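Local coordinates for L0028 (Mitochondria associated protein) (PDB 3GCG) that is a mitochondria-associated bacterial effector of the IpaB/EvcA family and probably acts as a guanine nucleotide exchange factor for a host Rho-family GTPase, at residues I142-R145 with K151-E154; T50-T55 with S153-I158. All blocks are in the same frame, centred on the assembly; numbering follows the deposited sequence.

Both contacts depend on helix 152-166, the last helix of an all-helical chain, and their centres lie about 8 Å apart. Contact 1 fixes the start of that helix against the end of helix 124-146 mainly through one direct hydrogen bond and a water bridge, whereas contact 2 packs its next turn on helix 41-67 by apolar side chains. Phe143 and Val152 join the two: Phe143 CD2 comes 3.4 Å from Tyr51 CE2. Val152 CG1 approaches Thr55 CG2 at 4.1 Å. The second protein of the assembly packs on Thr50 and Arg54 but does not touch the segments of contact 1, so contact 2 lies beside the surface that meets this partner, probably the host GTPase.

Contact 1 (I142-R145 with K151-E154); sequences IFER and KVSE
Glu144 extends its carboxylate across to Val152 at the amino end of helix 152-166, where backbone N-H groups lack acceptors from a preceding turn. Val152 N donates to Glu144 OE2 over 2.9 Å, meeting the anti lone pair of that oxygen, at an N-H...O angle of 151°. A water adds a second grip: it donates to Glu144 OE2 (2.8 Å) and accepts from Ser153 N (3.0 Å), so one carboxylate oxygen serves two successive amides. CG of Glu144 stands anti to its carbonyl carbon and the chain continues extended (chi2 -175°), carrying the acid across. The positive end of the helix dipole would favour a carboxylate here.

Helix 124-146 ends here and, after a short connection, helix 152-166 begins: two consecutive helices joined by a turn. Lys151 is the N-cap residue, and its N donates almost straight (176°) to Glu154 OE1 over 2.9 Å, one half of a capping box. Cutting Glu144 back to an alanine would probably leave Val152 N without its acceptor and the bridging water without one of its two holds.

Apolar contact is lighter. Val152 CG2 meets the Phe143 ring obliquely at CD2, 4.2 Å away, and the ring also stacks with Tyr51 and Phe147.

Separately, Lys151 sets CB 3.7 Å from Glu144 OE2, carbon against charged oxygen, then runs extended away, its ammonium not touching the acid.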
ATOM      1  N   ILE B 142      -6.221 -17.796   5.006  1.00 29.94           N
ATOM      2  CA  ILE B 142      -6.257 -17.342   6.394  1.00 27.82           C
ATOM      3  C   ILE B 142      -7.514 -16.542   6.672  1.00 28.76           C
ATOM      4  O   ILE B 142      -8.080 -16.612   7.766  1.00 29.26           O
ATOM      5  CB  ILE B 142      -5.034 -16.479   6.737  1.00 26.38           C
ATOM      6  CG1 ILE B 142      -3.809 -17.382   6.891  1.00 27.82           C
ATOM      7  CG2 ILE B 142      -5.281 -15.686   8.014  1.00 28.18           C
ATOM      8  CD1 ILE B 142      -2.548 -16.650   7.282  1.00 29.01           C
ATOM      9  N   PHE B 143      -7.945 -15.782   5.676  1.00 27.65           N
ATOM     10  CA  PHE B 143      -9.142 -14.972   5.800  1.00 27.47           C
ATOM     11  C   PHE B 143     -10.392 -15.842   5.939  1.00 28.06           C
ATOM     12  O   PHE B 143     -11.210 -15.634   6.835  1.00 28.05           O
ATOM     13  CB  PHE B 143      -9.295 -14.073   4.570  1.00 26.22           C
ATOM     14  CG  PHE B 143     -10.604 -13.331   4.521  1.00 25.89           C
ATOM     15  CD1 PHE B 143     -10.850 -12.269   5.389  1.00 24.95           C
ATOM     16  CD2 PHE B 143     -11.596 -13.710   3.620  1.00 25.04           C
ATOM     17  CE1 PHE B 143     -12.063 -11.588   5.365  1.00 25.50           C
ATOM     18  CE2 PHE B 143     -12.822 -13.038   3.581  1.00 27.13           C
ATOM     19  CZ  PHE B 143     -13.058 -11.971   4.459  1.00 28.63           C
ATOM     20  N   GLU B 144     -10.536 -16.810   5.040  1.00 27.94           N
ATOM     21  CA  GLU B 144     -11.702 -17.688   5.036  1.00 30.70           C
ATOM     22  C   GLU B 144     -11.847 -18.613   6.243  1.00 32.16           C
ATOM     23  O   GLU B 144     -12.935 -19.098   6.518  1.00 33.39           O
ATOM     24  CB  GLU B 144     -11.730 -18.511   3.747  1.00 28.07           C
ATOM     25  CG  GLU B 144     -11.725 -17.648   2.500  1.00 27.25           C
ATOM     26  CD  GLU B 144     -11.875 -18.446   1.226  1.00 27.59           C
ATOM     27  OE1 GLU B 144     -11.262 -19.530   1.121  1.00 29.84           O
ATOM     28  OE2 GLU B 144     -12.598 -17.980   0.322  1.00 27.53           O
ATOM     29  N   ARG B 145     -10.763 -18.855   6.966  1.00 34.58           N
ATOM     30  CA  ARG B 145     -10.845 -19.726   8.129  1.00 37.24           C
ATOM     31  C   ARG B 145     -11.154 -18.954   9.406  1.00 37.45           C
ATOM     32  O   ARG B 145     -11.656 -19.521  10.380  1.00 38.34           O
ATOM     33  CB  ARG B 145      -9.543 -20.502   8.299  1.00 38.57           C
ATOM     34  CG  ARG B 145      -9.170 -21.288   7.063  1.00 42.78           C
ATOM     35  CD  ARG B 145      -8.158 -22.363   7.378  1.00 45.90           C
ATOM     36  NE  ARG B 145      -7.901 -23.208   6.221  1.00 50.14           N
ATOM     37  CZ  ARG B 145      -7.202 -24.336   6.264  1.00 52.88           C
ATOM     38  NH1 ARG B 145      -6.689 -24.758   7.416  1.00 53.34           N
ATOM     39  NH2 ARG B 145      -7.018 -25.043   5.155  1.00 53.66           N
ATOM     40  N   LYS B 151     -17.275 -16.103   1.875  1.00 43.21           N
ATOM     41  CA  LYS B 151     -16.054 -16.570   1.206  1.00 39.30           C
ATOM     42  C   LYS B 151     -15.659 -15.706   0.015  1.00 37.18           C
ATOM     43  O   LYS B 151     -16.500 -15.036  -0.577  1.00 37.02           O
ATOM     44  CB  LYS B 151     -16.226 -18.010   0.731  1.00 40.77           C
ATOM     45  CG  LYS B 151     -16.324 -19.028   1.848  1.00 41.62           C
ATOM     46  CD  LYS B 151     -16.639 -20.405   1.293  1.00 44.64           C
ATOM     47  CE  LYS B 151     -16.577 -21.474   2.373  1.00 45.50           C
ATOM     48  NZ  LYS B 151     -16.945 -22.811   1.822  1.00 47.99           N
ATOM     49  N   VAL B 152     -14.379 -15.740  -0.343  1.00 34.13           N
ATOM     50  CA  VAL B 152     -13.873 -14.943  -1.458  1.00 31.59           C
ATOM     51  C   VAL B 152     -14.588 -15.172  -2.784  1.00 30.69           C
ATOM     52  O   VAL B 152     -14.882 -14.215  -3.499  1.00 28.93           O
ATOM     53  CB  VAL B 152     -12.362 -15.166  -1.665  1.00 30.43           C
ATOM     54  CG1 VAL B 152     -11.890 -14.456  -2.929  1.00 30.31           C
ATOM     55  CG2 VAL B 152     -11.599 -14.629  -0.466  1.00 31.12           C
ATOM     56  N   SER B 153     -14.856 -16.431  -3.120  1.00 29.92           N
ATOM     57  CA  SER B 153     -15.541 -16.752  -4.373  1.00 28.28           C
ATOM     58  C   SER B 153     -16.938 -16.157  -4.340  1.00 27.28           C
ATOM     59  O   SER B 153     -17.457 -15.677  -5.348  1.00 27.14           O
ATOM     60  CB  SER B 153     -15.648 -18.264  -4.559  1.00 29.11           C
ATOM     61  OG  SER B 153     -16.436 -18.839  -3.530  1.00 31.35           O
ATOM     62  N   GLU B 154     -17.546 -16.190  -3.164  1.00 24.60           N
ATOM     63  CA  GLU B 154     -18.878 -15.644  -2.999  1.00 26.91           C
ATOM     64  C   GLU B 154     -18.834 -14.121  -3.181  1.00 25.00           C
ATOM     65  O   GLU B 154     -19.621 -13.557  -3.941  1.00 25.49           O
ATOM     66  CB  GLU B 154     -19.416 -16.026  -1.618  1.00 27.45           C
ATOM     67  CG  GLU B 154     -19.270 -17.517  -1.327  1.00 32.19           C
ATOM     68  CD  GLU B 154     -19.988 -17.949  -0.063  1.00 32.55           C
ATOM     69  OE1 GLU B 154     -19.782 -17.308   0.992  1.00 32.92           O
ATOM     70  OE2 GLU B 154     -20.752 -18.935  -0.128  1.00 33.42           O
TER
HETATM   71  O   HOH W   1     -13.542 -18.920  -2.143  1.00 28.63           O

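Contact 2 (T50-T55 with S153-I158); sequences TYISRT and SEIKAI
Ile155 projects from helix 152-166 toward Ile52 and Thr55, one turn of helix 41-67 apart, and touches one with each of its branches. The motif is an oblique helix-helix packing between segments distant in sequence: over these short stretches the N-to-C directions differ by 48° and the axes come within 10.1 Å. It belongs to an all-helical fold, consistent with the V-shaped bundles of related bacterial exchange factors.

The interior part is close. CG2 of Ile155 meets CG2 of Thr55 at 3.5 Å, tighter than usual for two methyls, and the two side chains cross at about a right angle. The other branch of Ile155 sends CD1 to Ile52 CG1 at 3.9 Å, again crosswise. A beta-branched isoleucine suits this place because its two arms can meet two neighbouring side chains at once. Ile52 is covered further by Phe143, Leu87 and Leu91.

Toward solvent the fit is looser. Lys156 offers only the aliphatic start of its chain, CG standing 4.2 Å from Thr55 CG2, and this exposed position suits a long side chain with a charged end.

Threonine can face this apolar core because its methyl, anti to the backbone N, turns to Ile155 while its hydroxyl is satisfied within its own helix: OG1 donates to Tyr51 O over 2.8 Å, reaching that carbonyl from the opposite face of its plane to Thr55 N.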
ATOM      1  N   THR B  50     -11.514  -4.314   5.160  1.00 20.62           N
ATOM      2  CA  THR B  50     -10.419  -4.020   4.244  1.00 20.76           C
ATOM      3  C   THR B  50     -10.189  -5.147   3.231  1.00 20.03           C
ATOM      4  O   THR B  50     -10.098  -4.888   2.030  1.00 20.60           O
ATOM      5  CB  THR B  50      -9.103  -3.756   5.008  1.00 19.24           C
ATOM      6  OG1 THR B  50      -9.208  -2.517   5.715  1.00 18.22           O
ATOM      7  CG2 THR B  50      -7.924  -3.686   4.043  1.00 16.68           C
ATOM      8  N   TYR B  51     -10.090  -6.383   3.720  1.00 18.42           N
ATOM      9  CA  TYR B  51      -9.869  -7.549   2.857  1.00 19.06           C
ATOM     10  C   TYR B  51     -11.019  -7.742   1.869  1.00 18.68           C
ATOM     11  O   TYR B  51     -10.806  -8.043   0.694  1.00 18.29           O
ATOM     12  CB  TYR B  51      -9.717  -8.826   3.687  1.00 18.13           C
ATOM     13  CG  TYR B  51      -9.319 -10.019   2.842  1.00 17.39           C
ATOM     14  CD1 TYR B  51      -7.977 -10.335   2.632  1.00 16.46           C
ATOM     15  CD2 TYR B  51     -10.286 -10.778   2.180  1.00 19.52           C
ATOM     16  CE1 TYR B  51      -7.605 -11.367   1.783  1.00 16.37           C
ATOM     17  CE2 TYR B  51      -9.925 -11.812   1.319  1.00 19.36           C
ATOM     18  CZ  TYR B  51      -8.586 -12.098   1.125  1.00 20.02           C
ATOM     19  OH  TYR B  51      -8.234 -13.107   0.254  1.00 24.05           O
ATOM     20  N   ILE B  52     -12.239  -7.571   2.359  1.00 19.48           N
ATOM     21  CA  ILE B  52     -13.422  -7.711   1.532  1.00 19.15           C
ATOM     22  C   ILE B  52     -13.493  -6.594   0.492  1.00 17.91           C
ATOM     23  O   ILE B  52     -13.842  -6.845  -0.664  1.00 16.35           O
ATOM     24  CB  ILE B  52     -14.691  -7.682   2.390  1.00 19.80           C
ATOM     25  CG1 ILE B  52     -14.722  -8.906   3.307  1.00 21.38           C
ATOM     26  CG2 ILE B  52     -15.931  -7.654   1.495  1.00 22.61           C
ATOM     27  CD1 ILE B  52     -15.852  -8.853   4.343  1.00 23.40           C
ATOM     28  N   SER B  53     -13.160  -5.369   0.909  1.00 16.42           N
ATOM     29  CA  SER B  53     -13.174  -4.210   0.010  1.00 15.72           C
ATOM     30  C   SER B  53     -12.137  -4.366  -1.081  1.00 15.20           C
ATOM     31  O   SER B  53     -12.364  -3.989  -2.227  1.00 15.59           O
ATOM     32  CB  SER B  53     -12.878  -2.914   0.771  1.00 14.75           C
ATOM     33  OG  SER B  53     -13.923  -2.600   1.666  1.00 14.50           O
ATOM     34  N   ARG B  54     -10.983  -4.909  -0.725  1.00 16.18           N
ATOM     35  CA  ARG B  54      -9.943  -5.093  -1.714  1.00 18.19           C
ATOM     36  C   ARG B  54     -10.382  -6.200  -2.676  1.00 16.73           C
ATOM     37  O   ARG B  54     -10.151  -6.105  -3.879  1.00 17.26           O
ATOM     38  CB  ARG B  54      -8.611  -5.389  -1.015  1.00 21.13           C
ATOM     39  CG  ARG B  54      -8.093  -6.792  -1.084  1.00 27.30           C
ATOM     40  CD  ARG B  54      -7.091  -6.961  -2.203  1.00 31.15           C
ATOM     41  NE  ARG B  54      -6.386  -8.231  -2.065  1.00 38.45           N
ATOM     42  CZ  ARG B  54      -5.355  -8.432  -1.251  1.00 41.02           C
ATOM     43  NH1 ARG B  54      -4.889  -7.437  -0.504  1.00 43.15           N
ATOM     44  NH2 ARG B  54      -4.812  -9.640  -1.153  1.00 44.07           N
ATOM     45  N   THR B  55     -11.042  -7.230  -2.151  1.00 15.52           N
ATOM     46  CA  THR B  55     -11.546  -8.324  -2.988  1.00 16.47           C
ATOM     47  C   THR B  55     -12.518  -7.713  -3.999  1.00 15.80           C
ATOM     48  O   THR B  55     -12.512  -8.067  -5.174  1.00 15.44           O
ATOM     49  CB  THR B  55     -12.294  -9.394  -2.149  1.00 15.26           C
ATOM     50  OG1 THR B  55     -11.378 -10.020  -1.246  1.00 16.07           O
ATOM     51  CG2 THR B  55     -12.881 -10.473  -3.047  1.00 17.46           C
ATOM     52  N   SER B 153     -14.856 -16.431  -3.120  1.00 29.92           N
ATOM     53  CA  SER B 153     -15.541 -16.752  -4.373  1.00 28.28           C
ATOM     54  C   SER B 153     -16.938 -16.157  -4.340  1.00 27.28           C
ATOM     55  O   SER B 153     -17.457 -15.677  -5.348  1.00 27.14           O
ATOM     56  CB  SER B 153     -15.648 -18.264  -4.559  1.00 29.11           C
ATOM     57  OG  SER B 153     -16.436 -18.839  -3.530  1.00 31.35           O
ATOM     58  N   GLU B 154     -17.546 -16.190  -3.164  1.00 24.60           N
ATOM     59  CA  GLU B 154     -18.878 -15.644  -2.999  1.00 26.91           C
ATOM     60  C   GLU B 154     -18.834 -14.121  -3.181  1.00 25.00           C
ATOM     61  O   GLU B 154     -19.621 -13.557  -3.941  1.00 25.49           O
ATOM     62  CB  GLU B 154     -19.416 -16.026  -1.618  1.00 27.45           C
ATOM     63  CG  GLU B 154     -19.270 -17.517  -1.327  1.00 32.19           C
ATOM     64  CD  GLU B 154     -19.988 -17.949  -0.063  1.00 32.55           C
ATOM     65  OE1 GLU B 154     -19.782 -17.308   0.992  1.00 32.92           O
ATOM     66  OE2 GLU B 154     -20.752 -18.935  -0.128  1.00 33.42           O
ATOM     67  N   ILE B 155     -17.903 -13.469  -2.490  1.00 23.03           N
ATOM     68  CA  ILE B 155     -17.732 -12.020  -2.591  1.00 22.33           C
ATOM     69  C   ILE B 155     -17.567 -11.628  -4.064  1.00 21.25           C
ATOM     70  O   ILE B 155     -18.207 -10.688  -4.542  1.00 22.45           O
ATOM     71  CB  ILE B 155     -16.483 -11.562  -1.796  1.00 20.58           C
ATOM     72  CG1 ILE B 155     -16.696 -11.815  -0.307  1.00 21.38           C
ATOM     73  CG2 ILE B 155     -16.203 -10.094  -2.040  1.00 19.93           C
ATOM     74  CD1 ILE B 155     -15.451 -11.600   0.517  1.00 21.36           C
ATOM     75  N   LYS B 156     -16.706 -12.353  -4.774  1.00 20.76           N
ATOM     76  CA  LYS B 156     -16.465 -12.106  -6.197  1.00 21.79           C
ATOM     77  C   LYS B 156     -17.736 -12.213  -7.038  1.00 21.22           C
ATOM     78  O   LYS B 156     -18.015 -11.350  -7.868  1.00 20.44           O
ATOM     79  CB  LYS B 156     -15.450 -13.102  -6.754  1.00 23.42           C
ATOM     80  CG  LYS B 156     -14.002 -12.845  -6.365  1.00 29.58           C
ATOM     81  CD  LYS B 156     -13.060 -13.730  -7.193  1.00 30.56           C
ATOM     82  CE  LYS B 156     -11.598 -13.422  -6.900  1.00 33.19           C
ATOM     83  NZ  LYS B 156     -10.667 -14.204  -7.771  1.00 37.52           N
ATOM     84  N   ALA B 157     -18.488 -13.291  -6.830  1.00 20.96           N
ATOM     85  CA  ALA B 157     -19.725 -13.530  -7.575  1.00 20.77           C
ATOM     86  C   ALA B 157     -20.746 -12.428  -7.290  1.00 21.07           C
ATOM     87  O   ALA B 157     -21.347 -11.871  -8.204  1.00 17.07           O
ATOM     88  CB  ALA B 157     -20.300 -14.898  -7.202  1.00 20.47           C
ATOM     89  N   ILE B 158     -20.940 -12.123  -6.011  1.00 21.08           N
ATOM     90  CA  ILE B 158     -21.865 -11.075  -5.621  1.00 21.51           C
ATOM     91  C   ILE B 158     -21.473  -9.764  -6.303  1.00 21.29           C
ATOM     92  O   ILE B 158     -22.329  -9.049  -6.825  1.00 21.25           O
ATOM     93  CB  ILE B 158     -21.852 -10.885  -4.095  1.00 23.83           C
ATOM     94  CG1 ILE B 158     -22.427 -12.135  -3.421  1.00 21.94           C
ATOM     95  CG2 ILE B 158     -22.625  -9.628  -3.719  1.00 23.17           C
ATOM     96  CD1 ILE B 158     -22.400 -12.082  -1.903  1.00 24.63           C
TER